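Fatty acyl CoA synthetase FADD13 (FATTY-ACYL-CoA SYNTHETASE) (PDB 3R44) belongs to the ANL superfamily of AMP-binding enzymes, pairing a large N-terminal domain with a smaller C-terminal domain. Local coordinates at residues A34-S39 / T238-P243; R211-L216 / E256-I261; L216-F221 / G263-I268. One frame throughout, in Å; residues are numbered along the deposited sequence.

Interaction 1 (A34-S39 / T238-P243)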
ATOM      1  N   ALA A  34     -10.574  21.471   0.306  1.00 16.09           N
ATOM      2  CA  ALA A  34      -9.427  20.550   0.426  1.00 14.92           C
ATOM      3  C   ALA A  34      -9.772  19.224   1.082  1.00 14.54           C
ATOM      4  O   ALA A  34      -9.249  18.168   0.713  1.00 15.04           O
ATOM      5  CB  ALA A  34      -8.263  21.241   1.205  1.00 14.34           C
ATOM      6  N   TYR A  35     -10.660  19.294   2.064  1.00 16.00           N
ATOM      7  CA  TYR A  35     -10.961  18.135   2.961  1.00 15.38           C
ATOM      8  C   TYR A  35     -12.370  18.222   3.443  1.00 15.94           C
ATOM      9  O   TYR A  35     -12.723  19.223   4.003  1.00 14.50           O
ATOM     10  CB  TYR A  35      -9.966  18.111   4.123  1.00 15.86           C
ATOM     11  CG  TYR A  35      -9.955  16.810   4.889  1.00 15.84           C
ATOM     12  CD1 TYR A  35      -8.986  15.848   4.618  1.00 20.03           C
ATOM     13  CD2 TYR A  35     -10.895  16.541   5.867  1.00 17.11           C
ATOM     14  CE1 TYR A  35      -8.975  14.661   5.260  1.00 21.01           C
ATOM     15  CE2 TYR A  35     -10.883  15.308   6.557  1.00 18.86           C
ATOM     16  CZ  TYR A  35      -9.896  14.393   6.226  1.00 21.59           C
ATOM     17  OH  TYR A  35      -9.787  13.190   6.870  1.00 27.20           O
ATOM     18  N   VAL A  36     -13.198  17.232   3.116  1.00 16.63           N
ATOM     19  CA  VAL A  36     -14.594  17.197   3.459  1.00 17.86           C
ATOM     20  C   VAL A  36     -14.823  15.827   4.134  1.00 19.09           C
ATOM     21  O   VAL A  36     -14.619  14.787   3.501  1.00 17.41           O
ATOM     22  CB  VAL A  36     -15.509  17.341   2.230  1.00 19.56           C
ATOM     23  CG1 VAL A  36     -16.966  17.257   2.671  1.00 18.78           C
ATOM     24  CG2 VAL A  36     -15.239  18.634   1.471  1.00 18.93           C
ATOM     25  N   GLU A  37     -15.260  15.832   5.397  1.00 18.59           N
ATOM     26  CA  GLU A  37     -15.502  14.594   6.163  1.00 20.40           C
ATOM     27  C   GLU A  37     -16.897  14.741   6.788  1.00 22.52           C
ATOM     28  O   GLU A  37     -17.005  15.289   7.904  1.00 23.48           O
ATOM     29  CB  GLU A  37     -14.438  14.424   7.262  1.00 19.87           C
ATOM     30  CG  GLU A  37     -14.329  13.038   7.830  1.00 23.53           C
ATOM     31  CD  GLU A  37     -13.057  12.870   8.619  1.00 27.36           C
ATOM     32  OE1 GLU A  37     -12.044  12.383   8.052  1.00 27.28           O
ATOM     33  OE2 GLU A  37     -13.075  13.258   9.810  1.00 31.55           O
ATOM     34  N   PRO A  38     -17.975  14.335   6.057  1.00 22.72           N
ATOM     35  CA  PRO A  38     -19.330  14.639   6.524  1.00 25.62           C
ATOM     36  C   PRO A  38     -19.656  14.041   7.889  1.00 26.73           C
ATOM     37  O   PRO A  38     -20.321  14.707   8.674  1.00 29.57           O
ATOM     38  CB  PRO A  38     -20.215  14.045   5.409  1.00 26.41           C
ATOM     39  CG  PRO A  38     -19.341  14.174   4.204  1.00 25.28           C
ATOM     40  CD  PRO A  38     -18.032  13.688   4.732  1.00 23.98           C
ATOM     41  N   SER A  39     -19.131  12.852   8.180  1.00 27.89           N
ATOM     42  CA  SER A  39     -19.330  12.151   9.459  1.00 29.15           C
ATOM     43  C   SER A  39     -18.902  12.980  10.683  1.00 31.21           C
ATOM     44  O   SER A  39     -19.545  12.903  11.714  1.00 30.92           O
ATOM     45  CB  SER A  39     -18.632  10.783   9.484  1.00 28.79           C
ATOM     46  OG  SER A  39     -17.228  10.867   9.288  1.00 27.31           O
ATOM     47  N   THR A 238     -10.319  17.832  -4.213  1.00 13.80           N
ATOM     48  CA  THR A 238     -10.930  17.861  -2.906  1.00 13.24           C
ATOM     49  C   THR A 238     -10.973  16.443  -2.371  1.00 13.49           C
ATOM     50  O   THR A 238     -11.584  15.576  -2.981  1.00 13.95           O
ATOM     51  CB  THR A 238     -12.355  18.413  -2.998  1.00 13.26           C
ATOM     52  OG1 THR A 238     -12.344  19.712  -3.593  1.00 17.16           O
ATOM     53  CG2 THR A 238     -13.046  18.566  -1.612  1.00 13.73           C
ATOM     54  N   LEU A 239     -10.392  16.192  -1.199  1.00 14.47           N
ATOM     55  CA  LEU A 239     -10.487  14.890  -0.535  1.00 14.06           C
ATOM     56  C   LEU A 239     -11.829  14.770   0.160  1.00 16.10           C
ATOM     57  O   LEU A 239     -12.200  15.670   0.916  1.00 18.60           O
ATOM     58  CB  LEU A 239      -9.395  14.734   0.508  1.00 15.37           C
ATOM     59  CG  LEU A 239      -8.049  14.437  -0.060  1.00 18.81           C
ATOM     60  CD1 LEU A 239      -7.058  14.533   1.136  1.00 20.27           C
ATOM     61  CD2 LEU A 239      -8.007  13.026  -0.622  1.00 18.28           C
ATOM     62  N   ILE A 240     -12.547  13.681  -0.123  1.00 15.46           N
ATOM     63  CA  ILE A 240     -13.779  13.364   0.555  1.00 15.77           C
ATOM     64  C   ILE A 240     -13.435  12.194   1.453  1.00 15.94           C
ATOM     65  O   ILE A 240     -13.120  11.118   0.988  1.00 15.98           O
ATOM     66  CB  ILE A 240     -14.904  13.021  -0.437  1.00 15.50           C
ATOM     67  CG1 ILE A 240     -15.034  14.122  -1.517  1.00 16.05           C
ATOM     68  CG2 ILE A 240     -16.212  12.751   0.314  1.00 16.84           C
ATOM     69  CD1 ILE A 240     -15.357  15.531  -1.003  1.00 14.58           C
ATOM     70  N   SER A 241     -13.510  12.401   2.752  1.00 15.97           N
ATOM     71  CA  SER A 241     -13.046  11.392   3.672  1.00 16.69           C
ATOM     72  C   SER A 241     -14.175  10.557   4.293  1.00 16.87           C
ATOM     73  O   SER A 241     -15.164  11.109   4.825  1.00 18.17           O
ATOM     74  CB  SER A 241     -12.218  12.054   4.776  1.00 17.21           C
ATOM     75  OG  SER A 241     -11.908  11.118   5.776  1.00 18.86           O
ATOM     76  N   MET A 242     -14.001   9.234   4.231  1.00 17.96           N
ATOM     77  CA  MET A 242     -14.827   8.248   4.938  1.00 18.47           C
ATOM     78  C   MET A 242     -13.922   7.410   5.872  1.00 19.34           C
ATOM     79  O   MET A 242     -13.376   6.430   5.449  1.00 19.78           O
ATOM     80  CB  MET A 242     -15.603   7.327   3.951  1.00 17.06           C
ATOM     81  CG  MET A 242     -16.707   6.564   4.617  1.00 20.41           C
ATOM     82  SD  MET A 242     -17.573   5.362   3.508  1.00 22.78           S
ATOM     83  CE  MET A 242     -19.227   5.630   3.951  1.00 21.11           C
ATOM     84  N   PRO A 243     -13.725   7.837   7.138  1.00 21.06           N
ATOM     85  CA  PRO A 243     -12.668   7.267   7.971  1.00 23.06           C
ATOM     86  C   PRO A 243     -12.924   5.833   8.354  1.00 25.95           C
ATOM     87  O   PRO A 243     -11.951   5.054   8.384  1.00 27.65           O
ATOM     88  CB  PRO A 243     -12.597   8.198   9.200  1.00 23.73           C
ATOM     89  CG  PRO A 243     -13.476   9.281   8.948  1.00 23.64           C
ATOM     90  CD  PRO A 243     -14.274   9.077   7.696  1.00 21.77           C
TER
HETATM   91  O   HOH W   1     -17.319  11.028   6.528  1.00 14.69           O
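Tyr-35 and Val-36 pair in parallel with Leu-239 and Ile-240, the axes of strands 34-37 and 238-241 diverging by 20° and approaching to 4.6 Å. A ladder of backbone bonds carries this register: Leu-239 N to Ala-34 O, Val-36 N to Leu-239 O, and Ser-241 N to Val-36 O (2.7 Å). The polar end is organised by the carboxylate of Glu-37. Its OE1 accepts from Ser-241 OG at 2.6 Å through the anti lone pair, and from Tyr-35 OH at 2.7 Å, which arrives 40° out of the carboxylate plane. A chi1 of -166° puts CG opposite the backbone nitrogen, and the Tyr-35 ring slants across toward Ser-241, whose CB lies 3.6 Å from Tyr-35 CZ. On the other face Val-36 and Ile-240 point the same way, side by side, CB to CD1 3.7 Å. Where the strands end, a water accepts from Ser-39 N and donates to Ser-241 O (2.7 Å). Strand 42-45 flanks 34-37, which carries a classic beta bulge where Ala-34 and Tyr-35 both face Met-44; strand 213-216 flanks 238-241, and helix 247-256 packs through Leu-253 on Pro-38 and Ile-240.

Interaction 2 (R211-L216 / E256-I261)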
ATOM      1  N   ARG A 211     -10.073  20.368  -9.580  1.00 16.99           N
ATOM      2  CA  ARG A 211     -11.368  20.403  -8.902  1.00 17.53           C
ATOM      3  C   ARG A 211     -12.087  19.021  -8.807  1.00 17.49           C
ATOM      4  O   ARG A 211     -13.204  18.965  -8.302  1.00 18.95           O
ATOM      5  CB  ARG A 211     -12.289  21.491  -9.511  1.00 19.12           C
ATOM      6  CG  ARG A 211     -11.680  22.890  -9.452  1.00 24.14           C
ATOM      7  CD  ARG A 211     -12.580  24.066  -9.825  1.00 33.02           C
ATOM      8  NE  ARG A 211     -13.508  24.300  -8.725  1.00 42.24           N
ATOM      9  CZ  ARG A 211     -13.459  25.311  -7.856  1.00 47.72           C
ATOM     10  NH1 ARG A 211     -12.549  26.283  -7.964  1.00 49.88           N
ATOM     11  NH2 ARG A 211     -14.365  25.365  -6.882  1.00 51.56           N
ATOM     12  N   ASP A 212     -11.443  17.917  -9.236  1.00 17.65           N
ATOM     13  CA  ASP A 212     -12.015  16.589  -8.990  1.00 15.89           C
ATOM     14  C   ASP A 212     -12.198  16.438  -7.450  1.00 15.94           C
ATOM     15  O   ASP A 212     -11.500  17.048  -6.634  1.00 14.71           O
ATOM     16  CB  ASP A 212     -11.114  15.442  -9.486  1.00 16.28           C
ATOM     17  CG  ASP A 212     -11.324  15.068 -10.942  1.00 17.97           C
ATOM     18  OD1 ASP A 212     -12.357  15.442 -11.562  1.00 18.17           O
ATOM     19  OD2 ASP A 212     -10.443  14.344 -11.520  1.00 15.62           O
ATOM     20  N   ARG A 213     -13.173  15.614  -7.091  1.00 15.73           N
ATOM     21  CA  ARG A 213     -13.459  15.247  -5.720  1.00 14.70           C
ATOM     22  C   ARG A 213     -13.191  13.764  -5.551  1.00 14.17           C
ATOM     23  O   ARG A 213     -13.724  12.924  -6.303  1.00 13.37           O
ATOM     24  CB  ARG A 213     -14.904  15.614  -5.397  1.00 14.90           C
ATOM     25  CG  ARG A 213     -15.168  17.014  -5.734  1.00 16.82           C
ATOM     26  CD  ARG A 213     -16.538  17.537  -5.441  1.00 18.01           C
ATOM     27  NE  ARG A 213     -16.969  17.591  -4.043  1.00 16.39           N
ATOM     28  CZ  ARG A 213     -16.785  18.626  -3.232  1.00 20.19           C
ATOM     29  NH1 ARG A 213     -16.078  19.650  -3.645  1.00 20.09           N
ATOM     30  NH2 ARG A 213     -17.313  18.630  -2.005  1.00 20.71           N
ATOM     31  N   LEU A 214     -12.356  13.422  -4.575  1.00 13.92           N
ATOM     32  CA  LEU A 214     -11.782  12.090  -4.502  1.00 12.53           C
ATOM     33  C   LEU A 214     -12.097  11.462  -3.151  1.00 13.57           C
ATOM     34  O   LEU A 214     -11.723  11.988  -2.079  1.00 13.53           O
ATOM     35  CB  LEU A 214     -10.257  12.151  -4.783  1.00 13.09           C
ATOM     36  CG  LEU A 214      -9.579  10.776  -4.881  1.00 15.52           C
ATOM     37  CD1 LEU A 214      -8.272  10.880  -5.675  1.00 16.19           C
ATOM     38  CD2 LEU A 214      -9.269  10.260  -3.471  1.00 15.51           C
ATOM     39  N   LEU A 215     -12.769  10.317  -3.190  1.00 12.95           N
ATOM     40  CA  LEU A 215     -13.129   9.578  -1.977  1.00 13.16           C
ATOM     41  C   LEU A 215     -11.998   8.687  -1.499  1.00 12.88           C
ATOM     42  O   LEU A 215     -11.475   7.829  -2.267  1.00 12.72           O
ATOM     43  CB  LEU A 215     -14.372   8.742  -2.231  1.00 13.27           C
ATOM     44  CG  LEU A 215     -14.750   7.834  -1.080  1.00 17.05           C
ATOM     45  CD1 LEU A 215     -15.349   8.682   0.059  1.00 19.72           C
ATOM     46  CD2 LEU A 215     -15.727   6.738  -1.612  1.00 21.28           C
ATOM     47  N   LEU A 216     -11.584   8.918  -0.268  1.00 12.24           N
ATOM     48  CA  LEU A 216     -10.565   8.119   0.422  1.00 14.70           C
ATOM     49  C   LEU A 216     -11.217   7.372   1.579  1.00 15.53           C
ATOM     50  O   LEU A 216     -11.509   7.961   2.624  1.00 16.84           O
ATOM     51  CB  LEU A 216      -9.434   8.991   0.973  1.00 14.62           C
ATOM     52  CG  LEU A 216      -8.264   8.179   1.537  1.00 18.59           C
ATOM     53  CD1 LEU A 216      -7.772   7.111   0.608  1.00 17.91           C
ATOM     54  CD2 LEU A 216      -7.143   9.132   1.936  1.00 22.22           C
ATOM     55  N   GLU A 256     -23.902  12.687  -2.616  1.00 20.12           N
ATOM     56  CA  GLU A 256     -23.989  13.950  -1.898  1.00 23.17           C
ATOM     57  C   GLU A 256     -22.779  14.845  -2.123  1.00 22.28           C
ATOM     58  O   GLU A 256     -22.932  16.067  -2.183  1.00 22.18           O
ATOM     59  CB  GLU A 256     -24.192  13.777  -0.382  1.00 24.30           C
ATOM     60  CG  GLU A 256     -25.460  13.115  -0.001  1.00 30.08           C
ATOM     61  CD  GLU A 256     -26.705  13.874  -0.444  1.00 39.21           C
ATOM     62  OE1 GLU A 256     -26.683  15.128  -0.477  1.00 45.45           O
ATOM     63  OE2 GLU A 256     -27.716  13.210  -0.740  1.00 44.81           O
ATOM     64  N   GLU A 257     -21.594  14.269  -2.273  1.00 20.88           N
ATOM     65  CA  GLU A 257     -20.363  15.070  -2.386  1.00 20.45           C
ATOM     66  C   GLU A 257     -19.802  15.066  -3.778  1.00 19.64           C
ATOM     67  O   GLU A 257     -18.674  15.514  -4.026  1.00 18.21           O
ATOM     68  CB  GLU A 257     -19.325  14.590  -1.377  1.00 20.79           C
ATOM     69  CG  GLU A 257     -19.660  14.974   0.029  1.00 21.66           C
ATOM     70  CD  GLU A 257     -19.860  16.493   0.260  1.00 26.09           C
ATOM     71  OE1 GLU A 257     -19.273  17.382  -0.413  1.00 23.50           O
ATOM     72  OE2 GLU A 257     -20.625  16.807   1.178  1.00 26.43           O
ATOM     73  N   ARG A 258     -20.633  14.608  -4.701  1.00 18.71           N
ATOM     74  CA  ARG A 258     -20.326  14.708  -6.110  1.00 18.80           C
ATOM     75  C   ARG A 258     -18.943  14.176  -6.396  1.00 17.55           C
ATOM     76  O   ARG A 258     -18.147  14.820  -7.064  1.00 16.46           O
ATOM     77  CB  ARG A 258     -20.443  16.175  -6.565  1.00 20.10           C
ATOM     78  CG  ARG A 258     -21.824  16.877  -6.282  1.00 22.95           C
ATOM     79  CD  ARG A 258     -21.837  18.377  -6.769  1.00 24.81           C
ATOM     80  NE  ARG A 258     -20.728  19.177  -6.247  1.00 27.89           N
ATOM     81  CZ  ARG A 258     -20.616  19.563  -4.984  1.00 28.77           C
ATOM     82  NH1 ARG A 258     -21.590  19.283  -4.114  1.00 29.25           N
ATOM     83  NH2 ARG A 258     -19.554  20.246  -4.605  1.00 30.34           N
ATOM     84  N   VAL A 259     -18.671  12.977  -5.904  1.00 16.18           N
ATOM     85  CA  VAL A 259     -17.386  12.342  -6.010  1.00 14.23           C
ATOM     86  C   VAL A 259     -17.107  11.900  -7.460  1.00 14.61           C
ATOM     87  O   VAL A 259     -17.961  11.310  -8.147  1.00 13.95           O
ATOM     88  CB  VAL A 259     -17.277  11.163  -4.996  1.00 12.31           C
ATOM     89  CG1 VAL A 259     -15.963  10.327  -5.207  1.00 10.48           C
ATOM     90  CG2 VAL A 259     -17.365  11.673  -3.552  1.00 13.88           C
ATOM     91  N   CYS A 260     -15.898  12.230  -7.914  1.00 14.07           N
ATOM     92  CA  CYS A 260     -15.376  11.860  -9.222  1.00 15.44           C
ATOM     93  C   CYS A 260     -14.553  10.612  -9.269  1.00 14.80           C
ATOM     94  O   CYS A 260     -14.581   9.886 -10.300  1.00 16.76           O
ATOM     95  CB  CYS A 260     -14.553  13.023  -9.790  1.00 15.88           C
ATOM     96  SG  CYS A 260     -15.339  14.611  -9.697  1.00 24.97           S
ATOM     97  N   ILE A 261     -13.746  10.366  -8.229  1.00 13.48           N
ATOM     98  CA  ILE A 261     -12.829   9.268  -8.224  1.00 13.37           C
ATOM     99  C   ILE A 261     -12.897   8.688  -6.828  1.00 14.26           C
ATOM    100  O   ILE A 261     -13.080   9.428  -5.849  1.00 14.56           O
ATOM    101  CB  ILE A 261     -11.376   9.760  -8.457  1.00 14.47           C
ATOM    102  CG1 ILE A 261     -11.256  10.524  -9.784  1.00 19.18           C
ATOM    103  CG2 ILE A 261     -10.350   8.597  -8.344  1.00 17.93           C
ATOM    104  CD1 ILE A 261      -9.931  11.388  -9.784  1.00 15.65           C
TER
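Glu-257, just past the end of helix 247-256, is gripped side-on by Arg-213 with two nitrogens, one for each of two acceptors. Arg-213 NE donates to the backbone O of Glu-257 at 2.7 Å, and Arg-213 NH2 forms a salt bridge with Glu-257 OE1 at 2.8 Å. Both acceptors lie close to the guanidinium plane, and the carboxylate is turned only 30° from it. The bend at chi3 of Arg-213 (64°) turns NE toward the Glu-257 carbonyl, which it meets at the guanidinium edge. Glu-257 OE2 has a second cationic partner, Arg-43, and Arg-213 NH2 also reaches Gln-33 OE1. Next in line, Arg-258 lays its NH2 over the centre of one face of that guanidinium, 3.5 Å from Arg-213 CZ; the nearby carboxylate of Glu-257 probably offsets the like charges. Arg-258 has positive phi and is the C-prime residue of a Schellman motif that ends helix 247-256. The turn thus delivers the chain from the helix of a beta-alpha-beta crossover to strand 261-264, beside strand 213-216. Val-259 follows, its CG1 resting 3.7 Å from Leu-215 CB, while helix 247-256 covers Leu-215 from Val-250, Leu-253 and Ile-254. At Cys-260 the thiol accepts a long but straight bond from Arg-213 N (N to SG 3.5 Å, 171°), and its own N returns one to Arg-213 O at 2.8 Å. That carbonyl oxygen also receives Ile-261 N, 3.2 Å away, so two successive amides converge on a single acceptor. Ile-261 opens the parallel pairing: its O takes Leu-215 N at 2.8 Å, in the carbonyl plane, and its CG2 meets Leu-214 CD1. The CD1 of Ile-261 abuts the carboxylate of Asp-212, which is itself held by Arg-287 and the backbone N of Arg-209.

Interaction 3 (L216-F221 / G263-I268)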
ATOM      1  N   LEU A 216     -11.584   8.918  -0.268  1.00 12.24           N
ATOM      2  CA  LEU A 216     -10.565   8.119   0.422  1.00 14.70           C
ATOM      3  C   LEU A 216     -11.217   7.372   1.579  1.00 15.53           C
ATOM      4  O   LEU A 216     -11.509   7.961   2.624  1.00 16.84           O
ATOM      5  CB  LEU A 216      -9.434   8.991   0.973  1.00 14.62           C
ATOM      6  CG  LEU A 216      -8.264   8.179   1.537  1.00 18.59           C
ATOM      7  CD1 LEU A 216      -7.772   7.111   0.608  1.00 17.91           C
ATOM      8  CD2 LEU A 216      -7.143   9.132   1.936  1.00 22.22           C
ATOM      9  N   PRO A 217     -11.444   6.061   1.397  1.00 15.54           N
ATOM     10  CA  PRO A 217     -12.086   5.338   2.481  1.00 17.23           C
ATOM     11  C   PRO A 217     -11.152   4.229   2.993  1.00 19.08           C
ATOM     12  O   PRO A 217     -11.637   3.226   3.587  1.00 21.35           O
ATOM     13  CB  PRO A 217     -13.286   4.721   1.778  1.00 18.00           C
ATOM     14  CG  PRO A 217     -12.661   4.281   0.449  1.00 15.90           C
ATOM     15  CD  PRO A 217     -11.606   5.317   0.129  1.00 15.91           C
ATOM     16  N   LEU A 218      -9.846   4.417   2.774  1.00 18.27           N
ATOM     17  CA  LEU A 218      -8.832   3.482   3.200  1.00 19.38           C
ATOM     18  C   LEU A 218      -7.894   4.217   4.180  1.00 16.76           C
ATOM     19  O   LEU A 218      -7.683   5.416   4.057  1.00 16.91           O
ATOM     20  CB  LEU A 218      -8.003   3.012   2.023  1.00 20.61           C
ATOM     21  CG  LEU A 218      -8.832   2.336   0.916  1.00 24.89           C
ATOM     22  CD1 LEU A 218      -8.133   2.401  -0.431  1.00 28.21           C
ATOM     23  CD2 LEU A 218      -9.133   0.925   1.375  1.00 27.06           C
ATOM     24  N   PRO A 219      -7.221   3.469   5.053  1.00 17.87           N
ATOM     25  CA  PRO A 219      -6.426   4.151   6.091  1.00 17.88           C
ATOM     26  C   PRO A 219      -5.249   4.949   5.573  1.00 18.63           C
ATOM     27  O   PRO A 219      -4.521   4.528   4.661  1.00 18.01           O
ATOM     28  CB  PRO A 219      -5.931   2.997   6.968  1.00 18.82           C
ATOM     29  CG  PRO A 219      -7.002   1.931   6.770  1.00 20.77           C
ATOM     30  CD  PRO A 219      -7.355   2.032   5.314  1.00 19.33           C
ATOM     31  N   MET A 220      -4.989   6.069   6.234  1.00 19.50           N
ATOM     32  CA  MET A 220      -3.936   6.950   5.795  1.00 19.20           C
ATOM     33  C   MET A 220      -2.554   6.443   6.088  1.00 20.06           C
ATOM     34  O   MET A 220      -1.569   7.003   5.571  1.00 21.16           O
ATOM     35  CB  MET A 220      -4.146   8.340   6.345  1.00 20.35           C
ATOM     36  CG  MET A 220      -5.272   9.083   5.622  1.00 20.04           C
ATOM     37  SD  MET A 220      -5.834  10.484   6.640  1.00 24.55           S
ATOM     38  CE  MET A 220      -7.193  11.102   5.595  1.00 23.19           C
ATOM     39  N   PHE A 221      -2.434   5.400   6.899  1.00 18.50           N
ATOM     40  CA  PHE A 221      -1.125   4.854   7.135  1.00 19.29           C
ATOM     41  C   PHE A 221      -0.654   3.935   6.005  1.00 20.18           C
ATOM     42  O   PHE A 221       0.404   3.359   6.140  1.00 22.60           O
ATOM     43  CB  PHE A 221      -1.007   4.156   8.506  1.00 19.28           C
ATOM     44  CG  PHE A 221      -2.092   3.098   8.773  1.00 18.41           C
ATOM     45  CD1 PHE A 221      -2.074   1.866   8.110  1.00 18.94           C
ATOM     46  CD2 PHE A 221      -3.155   3.371   9.657  1.00 19.12           C
ATOM     47  CE1 PHE A 221      -3.111   0.921   8.291  1.00 20.98           C
ATOM     48  CE2 PHE A 221      -4.169   2.429   9.869  1.00 20.96           C
ATOM     49  CZ  PHE A 221      -4.144   1.190   9.189  1.00 21.35           C
ATOM     50  N   GLY A 263     -10.880   5.811  -4.090  1.00 16.49           N
ATOM     51  CA  GLY A 263      -9.890   4.796  -3.827  1.00 16.77           C
ATOM     52  C   GLY A 263     -10.599   3.563  -3.255  1.00 16.92           C
ATOM     53  O   GLY A 263     -11.536   3.685  -2.466  1.00 18.74           O
ATOM     54  N   ALA A 264     -10.162   2.379  -3.664  1.00 17.95           N
ATOM     55  CA  ALA A 264     -10.752   1.134  -3.215  1.00 16.86           C
ATOM     56  C   ALA A 264      -9.830  -0.058  -3.327  1.00 17.47           C
ATOM     57  O   ALA A 264      -8.645   0.050  -3.675  1.00 18.70           O
ATOM     58  CB  ALA A 264     -12.046   0.872  -4.023  1.00 19.21           C
ATOM     59  N   VAL A 265     -10.361  -1.200  -2.940  1.00 17.66           N
ATOM     60  CA  VAL A 265      -9.736  -2.510  -3.172  1.00 18.14           C
ATOM     61  C   VAL A 265     -10.877  -3.423  -3.652  1.00 18.21           C
ATOM     62  O   VAL A 265     -12.066  -3.052  -3.535  1.00 16.14           O
ATOM     63  CB  VAL A 265      -9.101  -3.079  -1.881  1.00 18.64           C
ATOM     64  CG1 VAL A 265      -7.867  -2.230  -1.415  1.00 18.60           C
ATOM     65  CG2 VAL A 265     -10.198  -3.210  -0.786  1.00 19.96           C
ATOM     66  N   PRO A 266     -10.541  -4.570  -4.261  1.00 19.10           N
ATOM     67  CA  PRO A 266     -11.574  -5.394  -4.873  1.00 19.18           C
ATOM     68  C   PRO A 266     -12.676  -5.770  -3.898  1.00 18.99           C
ATOM     69  O   PRO A 266     -13.846  -5.723  -4.297  1.00 17.46           O
ATOM     70  CB  PRO A 266     -10.765  -6.593  -5.390  1.00 20.99           C
ATOM     71  CG  PRO A 266      -9.535  -5.948  -5.813  1.00 21.29           C
ATOM     72  CD  PRO A 266      -9.216  -5.029  -4.693  1.00 20.51           C
ATOM     73  N   ALA A 267     -12.348  -6.078  -2.632  1.00 20.19           N
ATOM     74  CA  ALA A 267     -13.423  -6.441  -1.661  1.00 20.46           C
ATOM     75  C   ALA A 267     -14.451  -5.327  -1.544  1.00 19.91           C
ATOM     76  O   ALA A 267     -15.657  -5.592  -1.462  1.00 20.21           O
ATOM     77  CB  ALA A 267     -12.861  -6.784  -0.229  1.00 21.13           C
ATOM     78  N   ILE A 268     -13.964  -4.094  -1.458  1.00 18.64           N
ATOM     79  CA  ILE A 268     -14.800  -2.891  -1.290  1.00 19.31           C
ATOM     80  C   ILE A 268     -15.720  -2.761  -2.471  1.00 18.32           C
ATOM     81  O   ILE A 268     -16.894  -2.540  -2.285  1.00 16.63           O
ATOM     82  CB  ILE A 268     -13.961  -1.567  -1.115  1.00 19.61           C
ATOM     83  CG1 ILE A 268     -13.528  -1.405   0.314  1.00 24.16           C
ATOM     84  CG2 ILE A 268     -14.747  -0.252  -1.547  1.00 18.36           C
ATOM     85  CD1 ILE A 268     -12.556  -0.202   0.530  1.00 26.62           C
TER
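Leu-218 places its two methyl groups on different parts of segment 263-268. CD1 lies against the peptide between Gly-263 and Ala-264, 3.9 Å from Gly-263 C and 3.8 Å from Ala-264 N, whereas CD2 meets Ile-268 CD1 at 3.7 Å, the two side chains slanting past one another. A further, looser touch joins CD2 of Leu-218 to Val-265 CG1 at 4.4 Å. Pro-217 supplies the other half of the first shell. Its CD and CG press on the backbone O of Gly-263, 3.1 Å and 3.2 Å away, a tight carbon-to-oxygen approach; the same CG stands 4.5 Å from Ile-268 CD1. A nearly straight chi2 (173°) carries CD1 of Ile-268 out from the helix toward the loop. The contact lies where the parallel strands 213-216 and 261-264 finish at their C-terminal ends. Residues 217-221 lead from the first strand into helix 223-235, while Val-265 occupies the N-cap position of helix 266-274, so in this alpha/beta fold the strand-to-helix connections of two strands that are neighbours in the sheet lean on each other through aliphatic groups. Gly-263, with no side chain of its own, presents its peptide directly to Leu-218 and Pro-217. Farther out, Asn-77 holds the loop at two points: its ND2 donates to Leu-218 O and its OD1 accepts from Met-220 N. Just ahead of the contact, a backbone bond between Leu-215 and Gly-263 keeps the two strands paired up to the point where the loop departs. On the opposing segment, Ala-264 is fixed by backbone bonds to Ile-290 and Gly-292, and Phe-245 touches Ile-268.

Overall arrangement
From the N terminus, strand 33-37 is separated from its partner by about two hundred residues, a loop that interaction 1 closes onto strand 238-241. Inside it lies 211-216, whose partner 256-261 comes later, so interaction 2 crosses interaction 1. Interaction 3, sharing Leu-216 with interaction 2, crosses both. Interactions 2 and 3 each close a loop of about forty residues that takes in strand 238-241 and most or all of helix 247-256. A probable hydrogen bond from Ile-240 N to Leu-214 O (2.7 Å) joins strand 238-241 to its neighbour. The contacts therefore tie strands 33-37, 238-241, 213-216 and 261-264, in that order across one sheet, to the end of helix 247-256 and the start of helix 266-274.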